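Local coordinates for mitochondrial dynamics protein MID49 (Mus musculus, PDB 4WOY) that sits in the mitochondrial outer membrane as a receptor that recruits the dynamin-related fission protein Drp1, regulates its GTPase activity and promotes mitochondrial fission, at residues Thr1-Leu6 with Pro325-Phe329; Pro47-Pro53 with Arg70-Glu76; Ser160-Leu164 with Thr175-Leu179; His242-Leu248 with Asp313-Leu318. The protein carries 1 engineered substitution. All blocks are in the same frame, centred on the assembly; numbering follows the deposited sequence.

Contact 1. Residues Thr1-Leu6 with Pro325-Phe329; sequences TFQERL and PESLF
The first turn of helix 2-14 and the C-terminal tail of the chain meet with Phe2 and Glu326 6.6 Å apart at their CA atoms and Leu6 and Phe329 7.6 Å apart, and no hydrogen bond crosses. The Phe2 ring does much of the touching. Its CG stands anti to the backbone N (chi1 -175°), which carries the ring out to Pro325, where CE1 lies 3.4 Å from the proline CB. Beyond that it meets Phe329: the two ring planes are within 22° of parallel, but slid so far apart, centroids 5.4 Å from each other, that they barely overlap. Phe329 also reaches over the start of the helix, its CZ 3.7 Å from Leu6 CB. Glu326 bends at chi2 and passes between Phe2 and Arg5. Its OE2 arrives at the edge of the Phe2 ring, near the ring plane, and lies 3.0 Å from Phe2 CA. Arg5 NH1 and Glu326 OE1 form a long salt bridge of 4.0 Å; the oxygen lies over one guanidinium face and no N-H points at it, so the attraction is one of charge alone. Glu326 is also poorly ordered. Underneath, the two chain ends rest on the helical C-terminal part: Phe2 and Pro325 both touch Leu277 of helix 272-288, Leu6 packs on Leu272 and Phe276 of that helix, and Phe329 lies against Ile238 of helix 228-241.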
loop_
_atom_site.group_PDB
_atom_site.type_symbol
_atom_site.label_atom_id
_atom_site.label_comp_id
_atom_site.label_asym_id
_atom_site.label_seq_id
_atom_site.Cartn_x
_atom_site.Cartn_y
_atom_site.Cartn_z
ATOM N N THR A 1 25.327 -22.000 -9.522
ATOM C CA THR A 1 25.379 -20.566 -9.783
ATOM C C THR A 1 24.084 -19.879 -9.383
ATOM O O THR A 1 23.029 -20.506 -9.160
ATOM C CB THR A 1 25.681 -20.179 -11.276
ATOM O OG1 THR A 1 24.624 -20.623 -12.140
ATOM C CG2 THR A 1 27.038 -20.697 -11.751
ATOM N N PHE A 2 24.209 -18.562 -9.296
ATOM C CA PHE A 2 23.221 -17.695 -8.687
ATOM C C PHE A 2 21.859 -17.715 -9.357
ATOM O O PHE A 2 20.827 -17.767 -8.685
ATOM C CB PHE A 2 23.761 -16.272 -8.686
ATOM C CG PHE A 2 22.884 -15.302 -7.973
ATOM C CD1 PHE A 2 22.774 -15.354 -6.594
ATOM C CD2 PHE A 2 22.158 -14.345 -8.660
ATOM C CE1 PHE A 2 21.968 -14.445 -5.905
ATOM C CE2 PHE A 2 21.349 -13.449 -7.973
ATOM C CZ PHE A 2 21.256 -13.502 -6.599
ATOM N N GLN A 3 21.867 -17.692 -10.684
ATOM C CA GLN A 3 20.643 -17.593 -11.460
ATOM C C GLN A 3 19.704 -18.756 -11.122
ATOM O O GLN A 3 18.501 -18.554 -10.948
ATOM C CB GLN A 3 20.954 -17.560 -12.962
ATOM C CG GLN A 3 19.723 -17.451 -13.853
ATOM C CD GLN A 3 19.130 -16.044 -13.855
ATOM O OE1 GLN A 3 19.742 -15.102 -13.354
ATOM N NE2 GLN A 3 17.940 -15.897 -14.424
ATOM N N GLU A 4 20.258 -19.962 -11.012
ATOM C CA GLU A 4 19.454 -21.150 -10.759
ATOM C C GLU A 4 18.774 -21.080 -9.389
ATOM O O GLU A 4 17.571 -21.338 -9.259
ATOM C CB GLU A 4 20.320 -22.396 -10.844
ATOM C CG GLU A 4 21.045 -22.542 -12.163
ATOM C CD GLU A 4 22.030 -23.699 -12.175
ATOM O OE1 GLU A 4 23.091 -23.555 -12.817
ATOM O OE2 GLU A 4 21.771 -24.730 -11.515
ATOM N N ARG A 5 19.540 -20.697 -8.376
ATOM C CA ARG A 5 19.009 -20.623 -7.018
ATOM C C ARG A 5 17.976 -19.518 -6.915
ATOM O O ARG A 5 17.035 -19.594 -6.133
ATOM C CB ARG A 5 20.137 -20.408 -5.995
ATOM C CG ARG A 5 21.291 -21.386 -6.166
ATOM C CD ARG A 5 21.945 -21.807 -4.848
ATOM N NE ARG A 5 23.296 -22.322 -5.091
ATOM C CZ ARG A 5 24.276 -22.360 -4.188
ATOM N NH1 ARG A 5 24.072 -21.919 -2.950
ATOM N NH2 ARG A 5 25.470 -22.842 -4.529
ATOM N N LEU A 6 18.167 -18.473 -7.701
ATOM C CA LEU A 6 17.243 -17.357 -7.681
ATOM C C LEU A 6 15.910 -17.788 -8.246
ATOM O O LEU A 6 14.873 -17.498 -7.683
ATOM C CB LEU A 6 17.813 -16.189 -8.482
ATOM C CG LEU A 6 16.963 -14.925 -8.458
ATOM C CD1 LEU A 6 17.858 -13.706 -8.276
ATOM C CD2 LEU A 6 16.108 -14.832 -9.717
ATOM N N PRO A 325 26.108 -14.424 -2.269
ATOM C CA PRO A 325 24.703 -14.121 -2.583
ATOM C C PRO A 325 23.633 -15.180 -2.240
ATOM O O PRO A 325 22.545 -14.776 -1.825
ATOM C CB PRO A 325 24.740 -13.880 -4.098
ATOM C CG PRO A 325 25.998 -14.529 -4.578
ATOM C CD PRO A 325 26.968 -14.372 -3.465
ATOM N N GLU A 326 23.912 -16.476 -2.375
ATOM C CA GLU A 326 22.869 -17.473 -2.107
ATOM C C GLU A 326 22.819 -17.869 -0.648
ATOM O O GLU A 326 22.058 -18.753 -0.258
ATOM C CB GLU A 326 23.063 -18.749 -2.933
ATOM C CG GLU A 326 23.148 -18.570 -4.435
ATOM C CD GLU A 326 24.574 -18.386 -4.913
ATOM O OE1 GLU A 326 25.490 -18.386 -4.069
ATOM O OE2 GLU A 326 24.786 -18.276 -6.137
ATOM N N SER A 327 23.607 -17.193 0.166
ATOM C CA SER A 327 23.507 -17.377 1.592
ATOM C C SER A 327 22.184 -16.808 2.081
ATOM O O SER A 327 21.661 -17.228 3.104
ATOM C CB SER A 327 24.698 -16.713 2.297
ATOM O OG SER A 327 24.603 -15.297 2.254
ATOM N N LEU A 328 21.596 -15.920 1.292
ATOM C CA LEU A 328 20.455 -15.131 1.748
ATOM C C LEU A 328 19.110 -15.748 1.380
ATOM O O LEU A 328 18.103 -15.480 2.038
ATOM C CB LEU A 328 20.554 -13.706 1.197
ATOM C CG LEU A 328 19.739 -12.644 1.927
ATOM C CD1 LEU A 328 19.827 -12.845 3.430
ATOM C CD2 LEU A 328 20.245 -11.274 1.543
ATOM N N PHE A 329 19.086 -16.521 0.300
ATOM C CA PHE A 329 17.868 -17.206 -0.125
ATOM C C PHE A 329 17.363 -18.155 0.963
ATOM O O PHE A 329 16.604 -17.762 1.849
ATOM C CB PHE A 329 18.118 -17.994 -1.414
ATOM C CG PHE A 329 18.247 -17.133 -2.638
ATOM C CD1 PHE A 329 17.603 -15.907 -2.726
ATOM C CD2 PHE A 329 19.034 -17.541 -3.697
ATOM C CE1 PHE A 329 17.730 -15.112 -3.861
ATOM C CE2 PHE A 329 19.169 -16.753 -4.824
ATOM C CZ PHE A 329 18.515 -15.532 -4.904
#

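Contact 2. Residues Pro47-Pro53 with Arg70-Glu76; sequences PFGALVP and RLLAPLE
Four backbone hydrogen bonds tie Pro47-Pro53 to Arg70-Glu76. They belong to an antiparallel ladder at Val52-Leu72 and Pro53-Leu71 and to a single bridge between Phe48 and Leu75, the register shifting by one residue between them. In the hydrogen-bonded pair, Val52 N to Leu72 O and Leu72 N to Val52 O are each 2.8 Å, the second nearly straight (171° at the hydrogen) although its donor is tilted from the carbonyl plane. Gly49 N gives a 2.7 Å bond to Pro74 O, and Glu76 N one of 2.9 Å to Pro47 O. Pro53 CA adds a CA-H...O contact to Arg70 O at 3.1 Å.

Leu51 divides its two methyls, CD2 lying 3.5 Å from Ala73 CB while CD1 meets CD2 of Leu71. Phe48, its CG beside the backbone N (chi1 -70°), runs alongside Leu75, with CE1 3.7 Å from Leu75 CD1; the carbonyl oxygens of Ala73 and Pro74 lie at its ring edge.

This is an edge of the mixed sheet of the nucleotidyltransferase-like domain. Strand 69-74 pairs in parallel with strand 173-182 on its other side, helix 18-42 covers Leu51 and Leu71 with Leu35 and Ala32, and Arg70 makes a salt bridge to Asp208 of strand 205-208.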
loop_
_atom_site.group_PDB
_atom_site.type_symbol
_atom_site.label_atom_id
_atom_site.label_comp_id
_atom_site.label_asym_id
_atom_site.label_seq_id
_atom_site.Cartn_x
_atom_site.Cartn_y
_atom_site.Cartn_z
ATOM N N PRO A 47 -21.621 10.225 0.213
ATOM C CA PRO A 47 -21.401 9.817 -1.172
ATOM C C PRO A 47 -20.017 9.194 -1.378
ATOM O O PRO A 47 -19.097 9.857 -1.855
ATOM C CB PRO A 47 -21.550 11.137 -1.948
ATOM C CG PRO A 47 -21.079 12.159 -0.984
ATOM C CD PRO A 47 -21.493 11.681 0.386
ATOM N N PHE A 48 -19.885 7.933 -0.980
ATOM C CA PHE A 48 -18.743 7.123 -1.332
ATOM C C PHE A 48 -18.985 6.512 -2.717
ATOM O O PHE A 48 -20.113 6.214 -3.097
ATOM C CB PHE A 48 -18.502 6.016 -0.287
ATOM C CG PHE A 48 -18.000 6.513 1.052
ATOM C CD1 PHE A 48 -16.663 6.824 1.239
ATOM C CD2 PHE A 48 -18.864 6.639 2.130
ATOM C CE1 PHE A 48 -16.199 7.271 2.464
ATOM C CE2 PHE A 48 -18.414 7.069 3.369
ATOM C CZ PHE A 48 -17.075 7.401 3.538
ATOM N N GLY A 49 -17.921 6.334 -3.482
ATOM C CA GLY A 49 -18.031 5.602 -4.728
ATOM C C GLY A 49 -18.022 4.122 -4.395
ATOM O O GLY A 49 -17.901 3.742 -3.232
ATOM N N ALA A 50 -18.149 3.295 -5.426
ATOM C CA ALA A 50 -18.088 1.845 -5.286
ATOM C C ALA A 50 -16.748 1.387 -4.713
ATOM O O ALA A 50 -15.693 1.914 -5.066
ATOM C CB ALA A 50 -18.344 1.175 -6.655
ATOM N N LEU A 51 -16.792 0.400 -3.831
ATOM C CA LEU A 51 -15.574 -0.149 -3.265
ATOM C C LEU A 51 -14.780 -0.849 -4.364
ATOM O O LEU A 51 -15.320 -1.630 -5.124
ATOM C CB LEU A 51 -15.885 -1.131 -2.127
ATOM C CG LEU A 51 -16.714 -0.687 -0.915
ATOM C CD1 LEU A 51 -16.510 -1.635 0.258
ATOM C CD2 LEU A 51 -16.376 0.736 -0.498
ATOM N N VAL A 52 -13.492 -0.544 -4.446
ATOM C CA VAL A 52 -12.606 -1.147 -5.433
ATOM C C VAL A 52 -11.497 -1.952 -4.765
ATOM O O VAL A 52 -10.676 -1.397 -4.031
ATOM C CB VAL A 52 -11.944 -0.087 -6.345
ATOM C CG1 VAL A 52 -10.991 -0.750 -7.324
ATOM C CG2 VAL A 52 -12.998 0.754 -7.058
ATOM N N PRO A 53 -11.497 -3.272 -4.984
ATOM C CA PRO A 53 -10.392 -4.104 -4.519
ATOM C C PRO A 53 -9.187 -3.936 -5.430
ATOM O O PRO A 53 -9.340 -3.744 -6.639
ATOM C CB PRO A 53 -10.968 -5.524 -4.584
ATOM C CG PRO A 53 -11.993 -5.459 -5.658
ATOM C CD PRO A 53 -12.602 -4.075 -5.535
ATOM N N ARG A 70 -5.896 -4.185 -1.038
ATOM C CA ARG A 70 -6.503 -2.874 -0.837
ATOM C C ARG A 70 -7.993 -2.899 -1.174
ATOM O O ARG A 70 -8.411 -3.440 -2.203
ATOM C CB ARG A 70 -5.769 -1.807 -1.656
ATOM C CG ARG A 70 -4.322 -2.170 -1.917
ATOM C CD ARG A 70 -3.365 -0.983 -1.941
ATOM N NE ARG A 70 -3.852 0.130 -2.736
ATOM C CZ ARG A 70 -3.353 1.358 -2.652
ATOM N NH1 ARG A 70 -2.346 1.622 -1.824
ATOM N NH2 ARG A 70 -3.863 2.324 -3.396
ATOM N N LEU A 71 -8.790 -2.366 -0.259
ATOM C CA LEU A 71 -10.197 -2.142 -0.502
ATOM C C LEU A 71 -10.407 -0.620 -0.451
ATOM O O LEU A 71 -10.440 -0.002 0.630
ATOM C CB LEU A 71 -11.042 -2.886 0.520
ATOM C CG LEU A 71 -12.497 -3.091 0.137
ATOM C CD1 LEU A 71 -12.540 -3.746 -1.228
ATOM C CD2 LEU A 71 -13.213 -3.951 1.164
ATOM N N LEU A 72 -10.502 -0.025 -1.640
ATOM C CA LEU A 72 -10.592 1.420 -1.791
ATOM C C LEU A 72 -12.036 1.862 -1.690
ATOM O O LEU A 72 -12.885 1.327 -2.391
ATOM C CB LEU A 72 -10.026 1.868 -3.132
ATOM C CG LEU A 72 -8.578 1.554 -3.471
ATOM C CD1 LEU A 72 -8.112 2.413 -4.639
ATOM C CD2 LEU A 72 -7.690 1.735 -2.254
ATOM N N ALA A 73 -12.304 2.808 -0.789
ATOM C CA ALA A 73 -13.610 3.454 -0.661
ATOM C C ALA A 73 -13.452 4.956 -0.973
ATOM O O ALA A 73 -13.058 5.737 -0.105
ATOM C CB ALA A 73 -14.205 3.227 0.742
ATOM N N PRO A 74 -13.707 5.347 -2.233
ATOM C CA PRO A 74 -13.472 6.744 -2.638
ATOM C C PRO A 74 -14.535 7.712 -2.147
ATOM O O PRO A 74 -15.721 7.487 -2.332
ATOM C CB PRO A 74 -13.458 6.675 -4.169
ATOM C CG PRO A 74 -14.245 5.436 -4.511
ATOM C CD PRO A 74 -14.017 4.469 -3.380
ATOM N N LEU A 75 -14.090 8.786 -1.506
ATOM C CA LEU A 75 -14.977 9.874 -1.142
ATOM C C LEU A 75 -15.292 10.656 -2.399
ATOM O O LEU A 75 -14.394 10.871 -3.226
ATOM C CB LEU A 75 -14.327 10.784 -0.103
ATOM C CG LEU A 75 -14.291 10.324 1.352
ATOM C CD1 LEU A 75 -13.178 9.296 1.585
ATOM C CD2 LEU A 75 -14.160 11.550 2.254
ATOM N N GLU A 76 -16.554 11.034 -2.594
ATOM C CA GLU A 76 -16.858 11.920 -3.713
ATOM C C GLU A 76 -16.972 13.336 -3.181
ATOM O O GLU A 76 -17.993 13.698 -2.605
ATOM C CB GLU A 76 -18.132 11.498 -4.443
ATOM C CG GLU A 76 -17.968 10.145 -5.127
ATOM C CD GLU A 76 -19.235 9.587 -5.715
ATOM O OE1 GLU A 76 -20.339 10.132 -5.455
ATOM O OE2 GLU A 76 -19.108 8.591 -6.457
#

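Contact 3. Residues Ser160-Leu164 with Thr175-Leu179; sequences SEELL and TLAVL
Leu163 and Leu176 face each other as an antiparallel hydrogen-bonded pair, and here the contact is tight. Leu163 N to Leu176 O is 2.7 Å and almost straight, 176° at the hydrogen, and Leu176 N returns a bond of 2.8 Å to Leu163 O; both donors lie in the plane of the carbonyl they address. Both side chains leave the same face of the sheet, and Leu163 CB lies 3.8 Å from Leu176 CB. Leu163 carries its CG beside its own backbone N (chi1 -80°), and from there CD1 crosses to Val178 CG2 at 3.7 Å. Helix 18-42 covers this face, with Leu35 on Leu163 and Ala28 and Ile31 on Leu176. The two strands, 162-166 and 173-182, form a beta hairpin within the mixed sheet of the nucleotidyltransferase-like fold. Strand 173-182 lies centrally, its other edge bonded to strand 69-74 through Val69 and Leu71, and strand 162-166 passes the sheet on to strand 153-156. Toward Glu161 the ladder slackens: Val178 N still reaches Glu161 O, but over 3.3 Å, with the strand pairing already ended. On the opposite, more polar face Glu162, Leu164 and Thr175 are partly exposed. Leu164 lies side by side with Thr175, its CD2 a short 3.0 Å from Thr175 OG1, while Glu162 runs obliquely over Thr175 and brings OE1 to 3.7 Å from its CG2 methyl.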
loop_
_atom_site.group_PDB
_atom_site.type_symbol
_atom_site.label_atom_id
_atom_site.label_comp_id
_atom_site.label_asym_id
_atom_site.label_seq_id
_atom_site.Cartn_x
_atom_site.Cartn_y
_atom_site.Cartn_z
ATOM N N SER A 160 -4.958 -0.187 13.392
ATOM C CA SER A 160 -5.221 0.455 12.077
ATOM C C SER A 160 -6.660 0.249 11.574
ATOM O O SER A 160 -7.601 0.494 12.333
ATOM C CB SER A 160 -4.224 -0.080 11.051
ATOM O OG SER A 160 -4.291 0.637 9.847
ATOM N N GLU A 161 -6.843 -0.165 10.309
ATOM C CA GLU A 161 -8.163 -0.663 9.846
ATOM C C GLU A 161 -8.189 -1.866 8.889
ATOM O O GLU A 161 -8.402 -1.745 7.679
ATOM C CB GLU A 161 -8.989 0.424 9.201
ATOM C CG GLU A 161 -9.930 1.049 10.188
ATOM C CD GLU A 161 -10.918 1.933 9.509
ATOM O OE1 GLU A 161 -11.683 2.613 10.221
ATOM O OE2 GLU A 161 -10.934 1.951 8.255
ATOM N N GLU A 162 -7.984 -3.035 9.476
ATOM C CA GLU A 162 -7.754 -4.237 8.716
ATOM C C GLU A 162 -8.867 -5.259 8.915
ATOM O O GLU A 162 -9.375 -5.455 10.017
ATOM C CB GLU A 162 -6.387 -4.779 9.094
ATOM C CG GLU A 162 -5.350 -3.674 8.912
ATOM C CD GLU A 162 -3.938 -4.148 9.039
ATOM O OE1 GLU A 162 -3.730 -5.371 9.141
ATOM O OE2 GLU A 162 -3.032 -3.289 9.042
ATOM N N LEU A 163 -9.243 -5.901 7.825
ATOM C CA LEU A 163 -10.220 -6.974 7.857
ATOM C C LEU A 163 -9.478 -8.281 7.644
ATOM O O LEU A 163 -8.875 -8.482 6.596
ATOM C CB LEU A 163 -11.257 -6.764 6.761
ATOM C CG LEU A 163 -12.337 -5.741 7.112
ATOM C CD1 LEU A 163 -13.272 -5.518 5.919
ATOM C CD2 LEU A 163 -13.088 -6.137 8.362
ATOM N N LEU A 164 -9.529 -9.193 8.605
ATOM C CA LEU A 164 -8.756 -10.416 8.436
ATOM C C LEU A 164 -9.661 -11.516 7.901
ATOM O O LEU A 164 -10.775 -11.735 8.376
ATOM C CB LEU A 164 -8.086 -10.852 9.755
ATOM C CG LEU A 164 -6.909 -10.016 10.307
ATOM C CD1 LEU A 164 -6.308 -10.652 11.564
ATOM C CD2 LEU A 164 -5.812 -9.770 9.274
ATOM N N THR A 175 -5.500 -10.442 4.292
ATOM C CA THR A 175 -5.935 -9.233 4.947
ATOM C C THR A 175 -6.458 -8.189 3.968
ATOM O O THR A 175 -5.851 -7.940 2.936
ATOM C CB THR A 175 -4.793 -8.635 5.738
ATOM O OG1 THR A 175 -4.312 -9.618 6.658
ATOM C CG2 THR A 175 -5.253 -7.407 6.508
ATOM N N LEU A 176 -7.601 -7.594 4.291
ATOM C CA LEU A 176 -8.125 -6.489 3.517
ATOM C C LEU A 176 -7.829 -5.188 4.264
ATOM O O LEU A 176 -8.102 -5.066 5.467
ATOM C CB LEU A 176 -9.627 -6.632 3.277
ATOM C CG LEU A 176 -10.087 -7.650 2.228
ATOM C CD1 LEU A 176 -11.549 -8.009 2.467
ATOM C CD2 LEU A 176 -9.906 -7.141 0.804
ATOM N N ALA A 177 -7.223 -4.233 3.573
ATOM C CA ALA A 177 -7.056 -2.905 4.162
ATOM C C ALA A 177 -8.156 -2.016 3.622
ATOM O O ALA A 177 -8.194 -1.721 2.419
ATOM C CB ALA A 177 -5.676 -2.322 3.861
ATOM N N VAL A 178 -9.076 -1.608 4.492
ATOM C CA VAL A 178 -10.162 -0.742 4.055
ATOM C C VAL A 178 -9.643 0.682 4.009
ATOM O O VAL A 178 -9.300 1.255 5.047
ATOM C CB VAL A 178 -11.369 -0.815 4.976
ATOM C CG1 VAL A 178 -12.480 0.042 4.423
ATOM C CG2 VAL A 178 -11.820 -2.257 5.141
ATOM N N LEU A 179 -9.560 1.235 2.798
ATOM C CA LEU A 179 -8.943 2.539 2.605
ATOM C C LEU A 179 -9.911 3.573 2.077
ATOM O O LEU A 179 -10.318 3.511 0.910
ATOM C CB LEU A 179 -7.762 2.428 1.648
ATOM C CG LEU A 179 -6.666 1.446 2.044
ATOM C CD1 LEU A 179 -5.797 1.147 0.828
ATOM C CD2 LEU A 179 -5.816 2.001 3.205
#

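Contact 4. Residues His242-Leu248 with Asp313-Leu318; sequences HPALVRL and DIGYVL
In the helical Mab-21-type part of the chain, the linker between helices 228-241 and 250-261, with a type I beta turn from Leu245 to Leu248, packs against the last turn of helix 308-317. His242 and Val317 meet at the outer end: Val317 CG1 stands over one face of the imidazole, 3.5 Å from the ring centroid and 16° off its normal, a CH-pi contact. With CG1 anti to its backbone N (chi1 172°), Val317 turns its second methyl, CG2, to Ala244 CB at 3.6 Å. Leu245 reaches Val317 tip to tip, CD2 to CG1 3.6 Å, and the same CD2 lies 3.7 Å from Ile314 CG2, while its other methyl, CD1, meets Leu318 CD2. Leu248 completes the apolar row, its CD1 touching Ile314 CG2 at 3.7 Å and, more distantly, Leu318 CD1. No hydrogen bond crosses the contact; Leu245, Leu248, Ile314, Val317 and Leu318 carry most of it.

Arg247, on the turn, points its charged end elsewhere, to a salt bridge with Glu310 and a cation-pi contact with Phe306. Behind the aliphatic row, Ile314 and Leu318 continue onto Leu287 of helix 272-288, and Leu245 and Leu248 press on Cys239 of helix 228-241.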
loop_
_atom_site.group_PDB
_atom_site.type_symbol
_atom_site.label_atom_id
_atom_site.label_comp_id
_atom_site.label_asym_id
_atom_site.label_seq_id
_atom_site.Cartn_x
_atom_site.Cartn_y
_atom_site.Cartn_z
ATOM N N HIS A 242 13.514 -12.752 6.364
ATOM C CA HIS A 242 14.469 -12.413 7.407
ATOM C C HIS A 242 13.848 -11.548 8.499
ATOM O O HIS A 242 13.337 -10.476 8.204
ATOM C CB HIS A 242 15.640 -11.692 6.772
ATOM C CG HIS A 242 16.962 -12.285 7.101
ATOM N ND1 HIS A 242 17.654 -11.957 8.245
ATOM C CD2 HIS A 242 17.727 -13.179 6.436
ATOM C CE1 HIS A 242 18.790 -12.630 8.276
ATOM N NE2 HIS A 242 18.859 -13.376 7.186
ATOM N N PRO A 243 13.944 -11.973 9.772
ATOM C CA PRO A 243 13.337 -11.157 10.836
ATOM C C PRO A 243 13.942 -9.758 10.931
ATOM O O PRO A 243 13.248 -8.831 11.334
ATOM C CB PRO A 243 13.599 -11.971 12.113
ATOM C CG PRO A 243 14.552 -13.052 11.724
ATOM C CD PRO A 243 14.379 -13.292 10.270
ATOM N N ALA A 244 15.215 -9.613 10.577
ATOM C CA ALA A 244 15.862 -8.305 10.512
ATOM C C ALA A 244 15.361 -7.413 9.377
ATOM O O ALA A 244 15.295 -6.198 9.529
ATOM C CB ALA A 244 17.375 -8.481 10.385
ATOM N N LEU A 245 15.004 -8.009 8.244
ATOM C CA LEU A 245 14.704 -7.234 7.036
ATOM C C LEU A 245 13.236 -6.913 6.877
ATOM O O LEU A 245 12.847 -6.288 5.900
ATOM C CB LEU A 245 15.163 -7.999 5.801
ATOM C CG LEU A 245 16.605 -8.487 5.799
ATOM C CD1 LEU A 245 16.884 -9.211 4.483
ATOM C CD2 LEU A 245 17.577 -7.324 6.015
ATOM N N VAL A 246 12.421 -7.376 7.818
ATOM C CA VAL A 246 10.961 -7.300 7.696
ATOM C C VAL A 246 10.437 -5.866 7.591
ATOM O O VAL A 246 9.382 -5.620 6.990
ATOM C CB VAL A 246 10.281 -8.044 8.880
ATOM C CG1 VAL A 246 8.887 -7.497 9.187
ATOM C CG2 VAL A 246 10.211 -9.526 8.570
ATOM N N ARG A 247 11.176 -4.914 8.149
ATOM C CA ARG A 247 10.757 -3.510 8.071
ATOM C C ARG A 247 10.875 -2.970 6.630
ATOM O O ARG A 247 10.185 -2.031 6.240
ATOM C CB ARG A 247 11.601 -2.651 9.017
ATOM C CG ARG A 247 11.247 -2.754 10.496
ATOM C CD ARG A 247 9.939 -2.079 10.835
ATOM N NE ARG A 247 9.887 -0.668 10.445
ATOM C CZ ARG A 247 10.402 0.334 11.151
ATOM N NH1 ARG A 247 11.043 0.090 12.280
ATOM N NH2 ARG A 247 10.287 1.584 10.727
ATOM N N LEU A 248 11.769 -3.568 5.850
ATOM C CA LEU A 248 11.914 -3.225 4.445
ATOM C C LEU A 248 10.728 -3.817 3.740
ATOM O O LEU A 248 10.693 -5.026 3.505
ATOM C CB LEU A 248 13.209 -3.782 3.869
ATOM C CG LEU A 248 14.446 -3.128 4.464
ATOM C CD1 LEU A 248 15.712 -3.682 3.830
ATOM C CD2 LEU A 248 14.337 -1.598 4.319
ATOM N N ASP A 313 21.633 -2.890 11.752
ATOM C CA ASP A 313 21.353 -4.312 11.826
ATOM C C ASP A 313 20.973 -4.861 10.450
ATOM O O ASP A 313 21.420 -5.937 10.055
ATOM C CB ASP A 313 20.235 -4.574 12.842
ATOM C CG ASP A 313 20.307 -5.955 13.443
ATOM O OD1 ASP A 313 19.816 -6.906 12.802
ATOM O OD2 ASP A 313 20.860 -6.090 14.553
ATOM N N ILE A 314 20.135 -4.115 9.738
ATOM C CA ILE A 314 19.733 -4.461 8.381
ATOM C C ILE A 314 20.954 -4.507 7.461
ATOM O O ILE A 314 21.066 -5.365 6.589
ATOM C CB ILE A 314 18.695 -3.444 7.837
ATOM C CG1 ILE A 314 17.440 -3.436 8.718
ATOM C CG2 ILE A 314 18.356 -3.762 6.399
ATOM C CD1 ILE A 314 16.406 -2.396 8.353
ATOM N N GLY A 315 21.879 -3.584 7.693
ATOM C CA GLY A 315 23.076 -3.465 6.891
ATOM C C GLY A 315 23.904 -4.725 6.955
ATOM O O GLY A 315 24.381 -5.218 5.930
ATOM N N TYR A 316 24.083 -5.260 8.157
ATOM C CA TYR A 316 24.955 -6.410 8.302
ATOM C C TYR A 316 24.308 -7.681 7.800
ATOM O O TYR A 316 25.014 -8.624 7.470
ATOM C CB TYR A 316 25.420 -6.586 9.753
ATOM C CG TYR A 316 26.712 -5.851 10.037
ATOM C CD1 TYR A 316 27.231 -4.933 9.115
ATOM C CD2 TYR A 316 27.448 -6.112 11.188
ATOM C CE1 TYR A 316 28.428 -4.268 9.348
ATOM C CE2 TYR A 316 28.650 -5.452 11.433
ATOM C CZ TYR A 316 29.133 -4.531 10.509
ATOM O OH TYR A 316 30.324 -3.877 10.749
ATOM N N VAL A 317 22.980 -7.734 7.781
ATOM C CA VAL A 317 22.273 -8.836 7.115
ATOM C C VAL A 317 22.414 -8.752 5.584
ATOM O O VAL A 317 22.576 -9.765 4.906
ATOM C CB VAL A 317 20.764 -8.871 7.489
ATOM C CG1 VAL A 317 20.002 -9.903 6.638
ATOM C CG2 VAL A 317 20.593 -9.177 8.964
ATOM N N LEU A 318 22.366 -7.538 5.053
ATOM C CA LEU A 318 22.408 -7.317 3.611
ATOM C C LEU A 318 23.817 -7.390 3.006
ATOM O O LEU A 318 23.970 -7.252 1.799
ATOM C CB LEU A 318 21.745 -5.979 3.255
ATOM C CG LEU A 318 20.229 -6.009 3.479
ATOM C CD1 LEU A 318 19.545 -4.756 2.981
ATOM C CD2 LEU A 318 19.613 -7.257 2.845
#

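Contacts 2, 3 and 4 follow one another along the chain, all nested inside the loop that contact 1 closes. Contacts 2 and 3 share the mixed sheet of the nucleotidyltransferase-like region, with centres 13 Å apart, and neighbouring strands 69-74 and 173-182 join them directly: Ala73 N lies 2.7 Å from Leu179 O, a probable hydrogen bond. Contacts 1 and 4 belong to the helical part, centres 18 Å apart, and touch where Leu328 packs on His242. Contacts 1 and 2 lie about 42 Å apart between centres, on opposite sides of the chain's centre. Contact 1 joins the ends of the crystallised piece, predicted to be cytoplasmic, and so fastens its start to helices 228-241 and 272-288.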